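Local coordinates for protein DNA replication factor Cdt1 (Mus musculus, PDB 3A4C) that promotes, with CDC6 and the origin recognition complex, the loading of the MCM complex onto DNA for replication licensing, this chain being its C-terminal winged-helix domain, at residues E13-L18 with E57-L62; N24-E29 with V82-A87; L34-V39 with T78-K83; E65-W70 with A95-H100. All blocks are in the same frame, centred on the assembly; numbering follows the deposited sequence.

Contact 1 of 4, residues E13-L18 with E57-L62; sequences ERLPEL and EKHLVL
Leu15 and His59 are the residues whose backbones come nearest, CA to CA 7.1 Å, where the helical segments 13-18 and 57-62 pass almost at right angles (87°) with their axes 10.1 Å apart. His59 fills the gap between them. Its NE2 accepts a hydrogen bond from Arg14 NH2 at 3.0 Å, bent to 141° at the hydrogen. The donor lies in the imidazole plane, whereas NE2 is tilted out of the guanidinium plane, and the two flat groups stand 70° apart. An extended Arg14 chain from CG to NE lets the side chain run past the ring, CD lying 3.5 Å from NE2. Beside this polar pair the contact is apolar. Leu18 CD2 approaches the ring obliquely, 3.8 Å from His59 CD2. Leu15 splits its branches, CD2 resting 3.7 Å from His59 O and CD1 4.1 Å from Leu62 CB. Leu51, from the loop leading into helix 53-66, also touches Arg14, Leu18 and His59. The ring is buried, yet both nitrogens have partners, for ND1 is bonded to Glu55 O. Donating at ND1 and accepting at NE2 is consistent with a neutral imidazole protonated on ND1, whose rotation is fixed from both nitrogens.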
loop_
_atom_site.group_PDB
_atom_site.type_symbol
_atom_site.label_atom_id
_atom_site.label_comp_id
_atom_site.label_asym_id
_atom_site.label_seq_id
_atom_site.Cartn_x
_atom_site.Cartn_y
_atom_site.Cartn_z
ATOM N N GLU A 13 -4.292 6.513 8.153
ATOM C CA GLU A 13 -3.195 7.014 8.964
ATOM C C GLU A 13 -1.948 6.135 8.868
ATOM O O GLU A 13 -0.834 6.610 9.079
ATOM C CB GLU A 13 -3.646 7.222 10.409
ATOM C CG GLU A 13 -4.442 8.519 10.574
ATOM C CD GLU A 13 -5.126 8.642 11.925
ATOM O OE1 GLU A 13 -5.160 7.643 12.678
ATOM O OE2 GLU A 13 -5.636 9.743 12.231
ATOM N N ARG A 14 -2.133 4.868 8.521
ATOM C CA ARG A 14 -1.005 3.946 8.404
ATOM C C ARG A 14 -0.301 4.030 7.058
ATOM O O ARG A 14 0.816 3.538 6.910
ATOM C CB ARG A 14 -1.469 2.503 8.607
ATOM C CG ARG A 14 -2.135 2.229 9.935
ATOM C CD ARG A 14 -2.361 0.742 10.140
ATOM N NE ARG A 14 -3.033 0.483 11.411
ATOM C CZ ARG A 14 -4.342 0.294 11.540
ATOM N NH1 ARG A 14 -4.865 0.072 12.740
ATOM N NH2 ARG A 14 -5.130 0.322 10.474
ATOM N N LEU A 15 -0.963 4.610 6.063
ATOM C CA LEU A 15 -0.505 4.462 4.680
ATOM C C LEU A 15 0.853 5.090 4.349
ATOM O O LEU A 15 1.633 4.509 3.593
ATOM C CB LEU A 15 -1.578 4.938 3.698
ATOM C CG LEU A 15 -2.830 4.055 3.717
ATOM C CD1 LEU A 15 -3.740 4.410 2.555
ATOM C CD2 LEU A 15 -2.432 2.584 3.679
ATOM N N PRO A 16 1.140 6.284 4.891
ATOM C CA PRO A 16 2.444 6.851 4.535
ATOM C C PRO A 16 3.585 5.920 4.949
ATOM O O PRO A 16 4.502 5.683 4.161
ATOM C CB PRO A 16 2.481 8.162 5.323
ATOM C CG PRO A 16 1.017 8.553 5.442
ATOM C CD PRO A 16 0.300 7.234 5.646
ATOM N N GLU A 17 3.519 5.377 6.160
ATOM C CA GLU A 17 4.563 4.459 6.614
ATOM C C GLU A 17 4.538 3.150 5.855
ATOM O O GLU A 17 5.589 2.628 5.489
ATOM C CB GLU A 17 4.471 4.209 8.122
ATOM C CG GLU A 17 5.027 5.379 8.931
ATOM C CD GLU A 17 5.067 5.111 10.417
ATOM O OE1 GLU A 17 4.449 4.116 10.856
ATOM O OE2 GLU A 17 5.726 5.894 11.147
ATOM N N LEU A 18 3.340 2.614 5.624
ATOM C CA LEU A 18 3.199 1.388 4.840
ATOM C C LEU A 18 3.720 1.547 3.413
ATOM O O LEU A 18 4.268 0.610 2.838
ATOM C CB LEU A 18 1.743 0.918 4.832
ATOM C CG LEU A 18 1.356 -0.233 5.769
ATOM C CD1 LEU A 18 2.316 -0.414 6.923
ATOM C CD2 LEU A 18 -0.094 -0.122 6.267
ATOM N N GLU A 57 -3.259 -6.711 3.297
ATOM C CA GLU A 57 -3.790 -6.696 1.936
ATOM C C GLU A 57 -4.795 -5.571 1.781
ATOM O O GLU A 57 -4.797 -4.864 0.781
ATOM C CB GLU A 57 -4.460 -8.021 1.565
ATOM C CG GLU A 57 -5.058 -7.988 0.162
ATOM C CD GLU A 57 -5.579 -9.333 -0.296
ATOM O OE1 GLU A 57 -5.225 -9.759 -1.413
ATOM O OE2 GLU A 57 -6.341 -9.960 0.460
ATOM N N LYS A 58 -5.655 -5.413 2.776
ATOM C CA LYS A 58 -6.653 -4.354 2.741
ATOM C C LYS A 58 -5.999 -2.973 2.605
ATOM O O LYS A 58 -6.469 -2.133 1.844
ATOM C CB LYS A 58 -7.532 -4.413 3.988
ATOM C CG LYS A 58 -8.527 -5.576 3.997
ATOM C CD LYS A 58 -9.301 -5.594 5.312
ATOM C CE LYS A 58 -10.118 -6.868 5.467
ATOM N NZ LYS A 58 -11.131 -6.991 4.387
ATOM N N HIS A 59 -4.909 -2.747 3.331
ATOM C CA HIS A 59 -4.203 -1.462 3.255
ATOM C C HIS A 59 -3.520 -1.250 1.916
ATOM O O HIS A 59 -3.447 -0.125 1.423
ATOM C CB HIS A 59 -3.174 -1.334 4.377
ATOM C CG HIS A 59 -3.787 -1.145 5.724
ATOM N ND1 HIS A 59 -4.469 -2.151 6.375
ATOM C CD2 HIS A 59 -3.840 -0.063 6.536
ATOM C CE1 HIS A 59 -4.910 -1.698 7.535
ATOM N NE2 HIS A 59 -4.543 -0.433 7.655
ATOM N N LEU A 60 -2.972 -2.321 1.360
ATOM C CA LEU A 60 -2.319 -2.243 0.057
ATOM C C LEU A 60 -3.329 -1.896 -1.015
ATOM O O LEU A 60 -3.021 -1.161 -1.943
ATOM C CB LEU A 60 -1.663 -3.575 -0.306
ATOM C CG LEU A 60 -0.197 -3.758 0.081
ATOM C CD1 LEU A 60 -0.026 -3.468 1.545
ATOM C CD2 LEU A 60 0.256 -5.167 -0.246
ATOM N N VAL A 61 -4.528 -2.462 -0.901
ATOM C CA VAL A 61 -5.590 -2.154 -1.847
ATOM C C VAL A 61 -6.001 -0.690 -1.729
ATOM O O VAL A 61 -6.227 -0.021 -2.736
ATOM C CB VAL A 61 -6.808 -3.064 -1.644
ATOM C CG1 VAL A 61 -8.017 -2.495 -2.373
ATOM C CG2 VAL A 61 -6.499 -4.479 -2.146
ATOM N N LEU A 62 -6.095 -0.183 -0.503
ATOM C CA LEU A 62 -6.369 1.244 -0.306
ATOM C C LEU A 62 -5.305 2.092 -0.991
ATOM O O LEU A 62 -5.609 3.090 -1.635
ATOM C CB LEU A 62 -6.411 1.588 1.181
ATOM C CG LEU A 62 -7.580 1.056 2.002
ATOM C CD1 LEU A 62 -7.594 1.761 3.373
ATOM C CD2 LEU A 62 -8.884 1.297 1.273
#

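Contact 2 of 4, residues N24-E29 with V82-A87; sequences NVFVSE and VKLDKA
The carbonyl oxygen of Val82 meets two groups: the edge of the Phe26 ring, and the amide of Leu34 on the neighbouring strand, which hydrogen-bonds to it. Phe26 CZ stands 3.3 Å from Val82 O, and the oxygen lies near the ring plane, so the carbonyl looks at the C-H rim of the aromatic and not at its pi cloud. Phe26 projects from the last turns of helix 3-27 toward strand 79-84 and is the centre of the contact. Over one face of its ring sits Leu84, in a CH-pi contact with CG 4.2 Å from the ring centroid and 14° off the normal. Leu84 CD1 reaches further back along the same side chain, 3.7 Å from Phe26 CG. At the far end Val82 CG1 packs 3.9 Å from Phe26 CZ. Val39 of helix 36-45 and Leu34 also touch Phe26, which is buried. Nearer the surface, an extended Lys86 carries NZ to 3.6 Å from Phe26 O, too long for a hydrogen bond. Its loop is shaped by an Asx turn, Asp85 OD1 accepting from Ala87 N at 2.8 Å. The helix end and strand are thus joined without a single direct hydrogen bond: hydrophobic burial carries the contact, and any attraction between the Lys86 ammonium and the Phe26 carbonyl would probably be modest and solvent-screened.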
loop_
_atom_site.group_PDB
_atom_site.type_symbol
_atom_site.label_atom_id
_atom_site.label_comp_id
_atom_site.label_asym_id
_atom_site.label_seq_id
_atom_site.Cartn_x
_atom_site.Cartn_y
_atom_site.Cartn_z
ATOM N N ASN A 24 10.451 -0.252 0.146
ATOM C CA ASN A 24 11.654 -0.962 0.576
ATOM C C ASN A 24 11.656 -2.444 0.224
ATOM O O ASN A 24 12.700 -3.002 -0.110
ATOM C CB ASN A 24 11.894 -0.756 2.064
ATOM C CG ASN A 24 12.628 0.539 2.344
ATOM O OD1 ASN A 24 13.277 0.694 3.378
ATOM N ND2 ASN A 24 12.539 1.473 1.409
ATOM N N VAL A 25 10.491 -3.077 0.304
ATOM C CA VAL A 25 10.356 -4.469 -0.121
ATOM C C VAL A 25 10.714 -4.603 -1.600
ATOM O O VAL A 25 11.433 -5.525 -2.000
ATOM C CB VAL A 25 8.932 -4.998 0.130
ATOM C CG1 VAL A 25 8.677 -6.288 -0.672
ATOM C CG2 VAL A 25 8.728 -5.239 1.618
ATOM N N PHE A 26 10.224 -3.674 -2.411
ATOM C CA PHE A 26 10.522 -3.720 -3.833
ATOM C C PHE A 26 11.956 -3.317 -4.163
ATOM O O PHE A 26 12.528 -3.823 -5.117
ATOM C CB PHE A 26 9.505 -2.916 -4.649
ATOM C CG PHE A 26 8.287 -3.709 -5.006
ATOM C CD1 PHE A 26 7.258 -3.864 -4.098
ATOM C CD2 PHE A 26 8.198 -4.347 -6.235
ATOM C CE1 PHE A 26 6.139 -4.621 -4.424
ATOM C CE2 PHE A 26 7.083 -5.099 -6.568
ATOM C CZ PHE A 26 6.054 -5.237 -5.663
ATOM N N VAL A 27 12.534 -2.420 -3.377
ATOM C CA VAL A 27 13.939 -2.058 -3.572
ATOM C C VAL A 27 14.850 -3.266 -3.381
ATOM O O VAL A 27 15.858 -3.421 -4.069
ATOM C CB VAL A 27 14.362 -0.906 -2.646
ATOM C CG1 VAL A 27 15.884 -0.851 -2.510
ATOM C CG2 VAL A 27 13.823 0.404 -3.189
ATOM N N SER A 28 14.468 -4.137 -2.458
ATOM C CA SER A 28 15.255 -5.320 -2.146
ATOM C C SER A 28 14.944 -6.481 -3.082
ATOM O O SER A 28 15.589 -7.525 -3.016
ATOM C CB SER A 28 14.996 -5.750 -0.702
ATOM O OG SER A 28 15.680 -6.950 -0.400
ATOM N N GLU A 29 13.949 -6.310 -3.947
ATOM C CA GLU A 29 13.549 -7.381 -4.848
ATOM C C GLU A 29 14.020 -7.082 -6.270
ATOM O O GLU A 29 13.766 -6.005 -6.796
ATOM C CB GLU A 29 12.027 -7.559 -4.821
ATOM C CG GLU A 29 11.498 -8.554 -5.848
ATOM C CD GLU A 29 12.152 -9.907 -5.714
ATOM O OE1 GLU A 29 12.883 -10.302 -6.646
ATOM O OE2 GLU A 29 11.948 -10.567 -4.673
ATOM N N VAL A 82 1.427 -7.431 -7.780
ATOM C CA VAL A 82 1.671 -6.050 -7.400
ATOM C C VAL A 82 2.903 -5.506 -8.122
ATOM O O VAL A 82 3.983 -6.096 -8.076
ATOM C CB VAL A 82 1.904 -5.926 -5.888
ATOM C CG1 VAL A 82 2.277 -4.497 -5.531
ATOM C CG2 VAL A 82 0.665 -6.380 -5.127
ATOM N N LYS A 83 2.734 -4.373 -8.785
ATOM C CA LYS A 83 3.806 -3.769 -9.549
ATOM C C LYS A 83 3.890 -2.294 -9.193
ATOM O O LYS A 83 2.870 -1.615 -9.095
ATOM C CB LYS A 83 3.536 -3.956 -11.047
ATOM C CG LYS A 83 4.667 -3.510 -11.957
ATOM C CD LYS A 83 4.720 -4.354 -13.238
ATOM C CE LYS A 83 3.472 -4.188 -14.102
ATOM N NZ LYS A 83 3.580 -4.934 -15.407
ATOM N N LEU A 84 5.105 -1.802 -8.987
ATOM C CA LEU A 84 5.310 -0.387 -8.719
ATOM C C LEU A 84 5.865 0.297 -9.957
ATOM O O LEU A 84 6.718 -0.257 -10.652
ATOM C CB LEU A 84 6.280 -0.190 -7.556
ATOM C CG LEU A 84 5.804 -0.604 -6.165
ATOM C CD1 LEU A 84 6.855 -0.246 -5.119
ATOM C CD2 LEU A 84 4.499 0.079 -5.841
ATOM N N ASP A 85 5.379 1.496 -10.240
ATOM C CA ASP A 85 5.999 2.323 -11.261
ATOM C C ASP A 85 7.195 3.015 -10.623
ATOM O O ASP A 85 7.038 3.990 -9.895
ATOM C CB ASP A 85 5.009 3.350 -11.802
ATOM C CG ASP A 85 5.559 4.118 -12.991
ATOM O OD1 ASP A 85 6.764 4.437 -12.982
ATOM O OD2 ASP A 85 4.789 4.407 -13.932
ATOM N N LYS A 86 8.392 2.499 -10.876
ATOM C CA LYS A 86 9.582 3.040 -10.223
ATOM C C LYS A 86 10.026 4.386 -10.802
ATOM O O LYS A 86 11.006 4.971 -10.343
ATOM C CB LYS A 86 10.731 2.026 -10.226
ATOM C CG LYS A 86 10.697 1.053 -9.048
ATOM C CD LYS A 86 12.026 0.314 -8.890
ATOM C CE LYS A 86 12.038 -0.581 -7.652
ATOM N NZ LYS A 86 13.361 -1.257 -7.470
ATOM N N ALA A 87 9.289 4.881 -11.792
ATOM C CA ALA A 87 9.565 6.195 -12.371
ATOM C C ALA A 87 8.960 7.334 -11.540
ATOM O O ALA A 87 8.947 8.488 -11.970
ATOM C CB ALA A 87 9.063 6.261 -13.801
#

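Contact 3 of 4, residues L34-V39 with T78-K83; sequences LTMEVV and TDTYVK
Backbone hydrogen bonds tie Leu34 and Met36 to strand 79-84. Leu34 and Val82 form an antiparallel hydrogen-bonded pair, Val82 N to Leu34 O at 2.7 Å and Leu34 N to Val82 O at 3.1 Å. Met36 N continues the ladder, reaching Thr80 O at 2.8 Å although Met36 already begins helix 36-45. Within that turn Thr35 is the N-cap: with chi1 at 67° its OG1 faces Val38 N and accepts from it. The same rotation puts CG2 over one face of Tyr81, a CH-pi contact 4.0 Å from the ring centroid. Apolar packing is on the side where Leu34 and Val82 point: Met36 CG lies 3.7 Å from Val82 CG2, and Val39 CG2 4.0 Å from Val82 CB. One water joins the carboxylates, donating to Glu37 OE2 and to Asp79 OD1. This is the short first strand of a winged helix, added to the edge of the wing hairpin; by donating to both carboxylates that water probably eases the repulsion between the two acids.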
loop_
_atom_site.group_PDB
_atom_site.type_symbol
_atom_site.label_atom_id
_atom_site.label_comp_id
_atom_site.label_asym_id
_atom_site.label_seq_id
_atom_site.Cartn_x
_atom_site.Cartn_y
_atom_site.Cartn_z
ATOM N N LEU A 34 5.534 -8.715 -7.670
ATOM C CA LEU A 34 5.418 -9.777 -6.678
ATOM C C LEU A 34 3.943 -10.057 -6.464
ATOM O O LEU A 34 3.126 -9.157 -6.607
ATOM C CB LEU A 34 6.034 -9.343 -5.347
ATOM C CG LEU A 34 7.544 -9.117 -5.286
ATOM C CD1 LEU A 34 7.890 -8.431 -3.965
ATOM C CD2 LEU A 34 8.280 -10.434 -5.447
ATOM N N THR A 35 3.589 -11.292 -6.111
ATOM C CA THR A 35 2.194 -11.586 -5.799
ATOM C C THR A 35 1.796 -10.867 -4.519
ATOM O O THR A 35 2.641 -10.628 -3.654
ATOM C CB THR A 35 1.940 -13.091 -5.629
ATOM O OG1 THR A 35 2.620 -13.558 -4.457
ATOM C CG2 THR A 35 2.440 -13.858 -6.859
ATOM N N MET A 36 0.518 -10.512 -4.419
ATOM C CA MET A 36 -0.048 -9.883 -3.226
ATOM C C MET A 36 0.249 -10.672 -1.969
ATOM O O MET A 36 0.583 -10.103 -0.938
ATOM C CB MET A 36 -1.560 -9.755 -3.359
ATOM C CG MET A 36 -2.043 -8.356 -3.540
ATOM S SD MET A 36 -1.768 -7.428 -2.022
ATOM C CE MET A 36 -2.769 -5.998 -2.415
ATOM N N GLU A 37 0.098 -11.988 -2.045
ATOM C CA GLU A 37 0.419 -12.840 -0.911
ATOM C C GLU A 37 1.854 -12.618 -0.431
ATOM O O GLU A 37 2.095 -12.433 0.763
ATOM C CB GLU A 37 0.219 -14.308 -1.283
ATOM C CG GLU A 37 0.406 -15.253 -0.122
ATOM C CD GLU A 37 -0.232 -16.603 -0.371
ATOM O OE1 GLU A 37 -0.193 -17.455 0.539
ATOM O OE2 GLU A 37 -0.775 -16.808 -1.479
ATOM N N VAL A 38 2.804 -12.649 -1.360
ATOM C CA VAL A 38 4.208 -12.474 -1.010
ATOM C C VAL A 38 4.463 -11.083 -0.450
ATOM O O VAL A 38 5.153 -10.927 0.571
ATOM C CB VAL A 38 5.133 -12.738 -2.212
ATOM C CG1 VAL A 38 6.540 -12.208 -1.936
ATOM C CG2 VAL A 38 5.177 -14.229 -2.515
ATOM N N VAL A 39 3.898 -10.077 -1.108
ATOM C CA VAL A 39 4.123 -8.695 -0.693
ATOM C C VAL A 39 3.621 -8.504 0.729
ATOM O O VAL A 39 4.296 -7.895 1.561
ATOM C CB VAL A 39 3.400 -7.695 -1.616
ATOM C CG1 VAL A 39 3.469 -6.293 -1.028
ATOM C CG2 VAL A 39 3.996 -7.728 -3.019
ATOM N N THR A 78 -5.017 -17.375 -10.381
ATOM C CA THR A 78 -5.480 -17.080 -9.022
ATOM C C THR A 78 -4.517 -16.197 -8.225
ATOM O O THR A 78 -4.699 -16.008 -7.026
ATOM C CB THR A 78 -5.816 -18.354 -8.221
ATOM O OG1 THR A 78 -4.610 -19.056 -7.901
ATOM C CG2 THR A 78 -6.753 -19.265 -9.023
ATOM N N ASP A 79 -3.498 -15.661 -8.888
ATOM C CA ASP A 79 -2.566 -14.745 -8.241
ATOM C C ASP A 79 -2.942 -13.319 -8.596
ATOM O O ASP A 79 -3.507 -13.075 -9.648
ATOM C CB ASP A 79 -1.134 -15.001 -8.711
ATOM C CG ASP A 79 -0.641 -16.386 -8.356
ATOM O OD1 ASP A 79 -0.904 -16.836 -7.222
ATOM O OD2 ASP A 79 0.017 -17.016 -9.212
ATOM N N THR A 80 -2.623 -12.381 -7.716
ATOM C CA THR A 80 -2.719 -10.970 -8.049
ATOM C C THR A 80 -1.335 -10.361 -7.934
ATOM O O THR A 80 -0.709 -10.413 -6.882
ATOM C CB THR A 80 -3.707 -10.244 -7.135
ATOM O OG1 THR A 80 -5.016 -10.791 -7.343
ATOM C CG2 THR A 80 -3.718 -8.736 -7.444
ATOM N N TYR A 81 -0.835 -9.820 -9.034
ATOM C CA TYR A 81 0.512 -9.278 -9.029
ATOM C C TYR A 81 0.519 -7.802 -8.682
ATOM O O TYR A 81 -0.290 -7.040 -9.199
ATOM C CB TYR A 81 1.208 -9.530 -10.367
ATOM C CG TYR A 81 1.724 -10.938 -10.461
ATOM C CD1 TYR A 81 2.984 -11.266 -9.981
ATOM C CD2 TYR A 81 0.941 -11.952 -11.002
ATOM C CE1 TYR A 81 3.462 -12.567 -10.048
ATOM C CE2 TYR A 81 1.407 -13.260 -11.071
ATOM C CZ TYR A 81 2.667 -13.559 -10.590
ATOM O OH TYR A 81 3.138 -14.849 -10.657
ATOM N N VAL A 82 1.427 -7.431 -7.780
ATOM C CA VAL A 82 1.671 -6.050 -7.400
ATOM C C VAL A 82 2.903 -5.506 -8.122
ATOM O O VAL A 82 3.983 -6.096 -8.076
ATOM C CB VAL A 82 1.904 -5.926 -5.888
ATOM C CG1 VAL A 82 2.277 -4.497 -5.531
ATOM C CG2 VAL A 82 0.665 -6.380 -5.127
ATOM N N LYS A 83 2.734 -4.373 -8.785
ATOM C CA LYS A 83 3.806 -3.769 -9.549
ATOM C C LYS A 83 3.890 -2.294 -9.193
ATOM O O LYS A 83 2.870 -1.615 -9.095
ATOM C CB LYS A 83 3.536 -3.956 -11.047
ATOM C CG LYS A 83 4.667 -3.510 -11.957
ATOM C CD LYS A 83 4.720 -4.354 -13.238
ATOM C CE LYS A 83 3.472 -4.188 -14.102
ATOM N NZ LYS A 83 3.580 -4.934 -15.407
HETATM O O HOH W 1 -1.715 -13.225 -4.647
HETATM O O HOH W 2 -0.738 -16.209 -4.674
#

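Contact 4 of 4, residues E65-W70 with A95-H100; sequences ELLPDW and ARLAHH
His100, on helix 90-104, leans against Leu66, the last residue of helix 53-66, and Leu67, the first beyond it. From its CB, 4.4 Å from Leu66 CD2, the side chain turns so that CG lies beside its own backbone N (chi1 -64°), directing the ring back along the helix; the carbonyl oxygen of Arg96 then sits above one face, toward the rim. CD2 does the touching across the contact. It lies 3.1 Å from Leu66 O, met obliquely, and 4.1 Å from Leu67 CD2. At the tip, NE2 is 2.7 Å from a water in the ring plane, which also makes a weak bond to Leu66 O. Water and imidazole carbon together therefore attend a carbonyl at the helix end, where the regular bonds run out. Deeper in, Leu66 CD2 presses tightly on Leu97 CD1 at 3.5 Å, and Leu67 CD1 lies 4.3 Å from Leu97 CB. Leu66 also touches Arg8 and Leu12 of helix 3-27 and Val101 of helix 90-104. Just beyond, Trp70 packs on Ala19 and Leu22 and on Leu93, leading into strand 71-76. The C-terminal helix thus packs against helices 3-27 and 53-66, beside the turn that leads into the wing hairpin.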
loop_
_atom_site.group_PDB
_atom_site.type_symbol
_atom_site.label_atom_id
_atom_site.label_comp_id
_atom_site.label_asym_id
_atom_site.label_seq_id
_atom_site.Cartn_x
_atom_site.Cartn_y
_atom_site.Cartn_z
ATOM N N GLU A 65 -5.767 2.178 -4.619
ATOM C CA GLU A 65 -6.900 3.035 -4.942
ATOM C C GLU A 65 -6.539 4.514 -4.845
ATOM O O GLU A 65 -7.008 5.328 -5.642
ATOM C CB GLU A 65 -8.070 2.709 -4.013
ATOM C CG GLU A 65 -8.751 1.406 -4.417
ATOM C CD GLU A 65 -9.583 0.807 -3.323
ATOM O OE1 GLU A 65 -9.612 1.367 -2.200
ATOM O OE2 GLU A 65 -10.212 -0.235 -3.593
ATOM N N LEU A 66 -5.694 4.858 -3.874
ATOM C CA LEU A 66 -5.287 6.250 -3.688
ATOM C C LEU A 66 -4.206 6.675 -4.673
ATOM O O LEU A 66 -4.176 7.828 -5.102
ATOM C CB LEU A 66 -4.813 6.504 -2.254
ATOM C CG LEU A 66 -5.889 7.021 -1.296
ATOM C CD1 LEU A 66 -6.905 5.947 -1.038
ATOM C CD2 LEU A 66 -5.283 7.495 0.014
ATOM N N LEU A 67 -3.321 5.746 -5.025
ATOM C CA LEU A 67 -2.170 6.066 -5.867
ATOM C C LEU A 67 -2.075 5.113 -7.061
ATOM O O LEU A 67 -1.087 4.396 -7.213
ATOM C CB LEU A 67 -0.881 5.990 -5.047
ATOM C CG LEU A 67 -0.809 6.875 -3.801
ATOM C CD1 LEU A 67 0.351 6.468 -2.910
ATOM C CD2 LEU A 67 -0.694 8.339 -4.187
ATOM N N PRO A 68 -3.101 5.117 -7.923
ATOM C CA PRO A 68 -3.184 4.152 -9.024
ATOM C C PRO A 68 -2.063 4.305 -10.057
ATOM O O PRO A 68 -1.757 3.340 -10.756
ATOM C CB PRO A 68 -4.537 4.486 -9.664
ATOM C CG PRO A 68 -4.734 5.937 -9.337
ATOM C CD PRO A 68 -4.273 6.011 -7.909
ATOM N N ASP A 69 -1.470 5.487 -10.161
ATOM C CA ASP A 69 -0.367 5.695 -11.095
ATOM C C ASP A 69 0.941 5.101 -10.576
ATOM O O ASP A 69 1.897 4.916 -11.329
ATOM C CB ASP A 69 -0.191 7.182 -11.395
ATOM C CG ASP A 69 -1.298 7.730 -12.272
ATOM O OD1 ASP A 69 -2.034 6.919 -12.877
ATOM O OD2 ASP A 69 -1.432 8.969 -12.354
ATOM N N TRP A 70 0.982 4.803 -9.284
ATOM C CA TRP A 70 2.167 4.208 -8.688
ATOM C C TRP A 70 1.997 2.706 -8.551
ATOM O O TRP A 70 2.842 1.931 -8.989
ATOM C CB TRP A 70 2.419 4.815 -7.306
ATOM C CG TRP A 70 3.598 4.243 -6.593
ATOM C CD1 TRP A 70 4.842 4.038 -7.103
ATOM C CD2 TRP A 70 3.654 3.831 -5.218
ATOM N NE1 TRP A 70 5.672 3.514 -6.135
ATOM C CE2 TRP A 70 4.964 3.382 -4.969
ATOM C CE3 TRP A 70 2.719 3.798 -4.178
ATOM C CZ2 TRP A 70 5.366 2.903 -3.723
ATOM C CZ3 TRP A 70 3.122 3.324 -2.935
ATOM C CH2 TRP A 70 4.432 2.884 -2.721
ATOM N N ALA A 95 3.631 13.221 -0.925
ATOM C CA ALA A 95 2.893 14.482 -0.913
ATOM C C ALA A 95 1.501 14.279 -1.515
ATOM O O ALA A 95 0.508 14.783 -0.994
ATOM C CB ALA A 95 3.654 15.555 -1.671
ATOM N N ARG A 96 1.430 13.545 -2.618
ATOM C CA ARG A 96 0.140 13.260 -3.241
ATOM C C ARG A 96 -0.773 12.469 -2.312
ATOM O O ARG A 96 -1.964 12.754 -2.211
ATOM C CB ARG A 96 0.312 12.525 -4.575
ATOM C CG ARG A 96 0.788 13.433 -5.693
ATOM C CD ARG A 96 0.579 12.816 -7.064
ATOM N NE ARG A 96 1.388 11.621 -7.273
ATOM C CZ ARG A 96 2.700 11.634 -7.478
ATOM N NH1 ARG A 96 3.366 12.784 -7.488
ATOM N NH2 ARG A 96 3.350 10.493 -7.670
ATOM N N LEU A 97 -0.219 11.461 -1.645
ATOM C CA LEU A 97 -0.985 10.685 -0.676
ATOM C C LEU A 97 -1.569 11.583 0.421
ATOM O O LEU A 97 -2.761 11.505 0.742
ATOM C CB LEU A 97 -0.105 9.595 -0.062
ATOM C CG LEU A 97 -0.686 8.699 1.029
ATOM C CD1 LEU A 97 -1.894 7.930 0.503
ATOM C CD2 LEU A 97 0.384 7.735 1.498
ATOM N N ALA A 98 -0.725 12.433 0.999
ATOM C CA ALA A 98 -1.165 13.359 2.036
ATOM C C ALA A 98 -2.288 14.262 1.545
ATOM O O ALA A 98 -3.255 14.511 2.264
ATOM C CB ALA A 98 0.008 14.206 2.529
ATOM N N HIS A 99 -2.148 14.764 0.323
ATOM C CA HIS A 99 -3.167 15.636 -0.260
ATOM C C HIS A 99 -4.502 14.909 -0.432
ATOM O O HIS A 99 -5.558 15.437 -0.083
ATOM C CB HIS A 99 -2.706 16.169 -1.612
ATOM C CG HIS A 99 -3.817 16.738 -2.439
ATOM N ND1 HIS A 99 -4.244 18.043 -2.315
ATOM C CD2 HIS A 99 -4.605 16.172 -3.386
ATOM C CE1 HIS A 99 -5.239 18.260 -3.159
ATOM N NE2 HIS A 99 -5.474 17.142 -3.823
ATOM N N HIS A 100 -4.449 13.706 -0.995
ATOM C CA HIS A 100 -5.647 12.889 -1.159
ATOM C C HIS A 100 -6.348 12.651 0.162
ATOM O O HIS A 100 -7.564 12.819 0.271
ATOM C CB HIS A 100 -5.294 11.537 -1.773
ATOM C CG HIS A 100 -4.738 11.635 -3.155
ATOM N ND1 HIS A 100 -4.865 12.769 -3.926
ATOM C CD2 HIS A 100 -4.061 10.739 -3.910
ATOM C CE1 HIS A 100 -4.288 12.568 -5.098
ATOM N NE2 HIS A 100 -3.793 11.344 -5.113
HETATM O O HOH W 3 -2.854 9.978 -7.301
#

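The four contacts follow the winged-helix topology, with no ligand among them. Contacts 1 and 4, centres 11 Å apart, share helix 53-66, the position of the recognition helix in DNA-binding relatives, and meet where Leu97 CD2 lies 3.8 Å from Pro16 N. Contact 3 joins contact 1 through Met36, whose CE lies 3.4 Å from Leu60 CB. Contacts 2 and 3, centres 12 Å apart, share Val82 and Lys83, and Val82 faces both Phe26 and Val39. Contact 2 reaches contact 4 at the end of the pairing between strands 79-84 and 71-76, by a probable hydrogen bond of 2.9 Å from Asp85 N to Trp70 O. Contacts 3 and 4 lie 20 Å apart between centres, on opposite sides of the chain's centre.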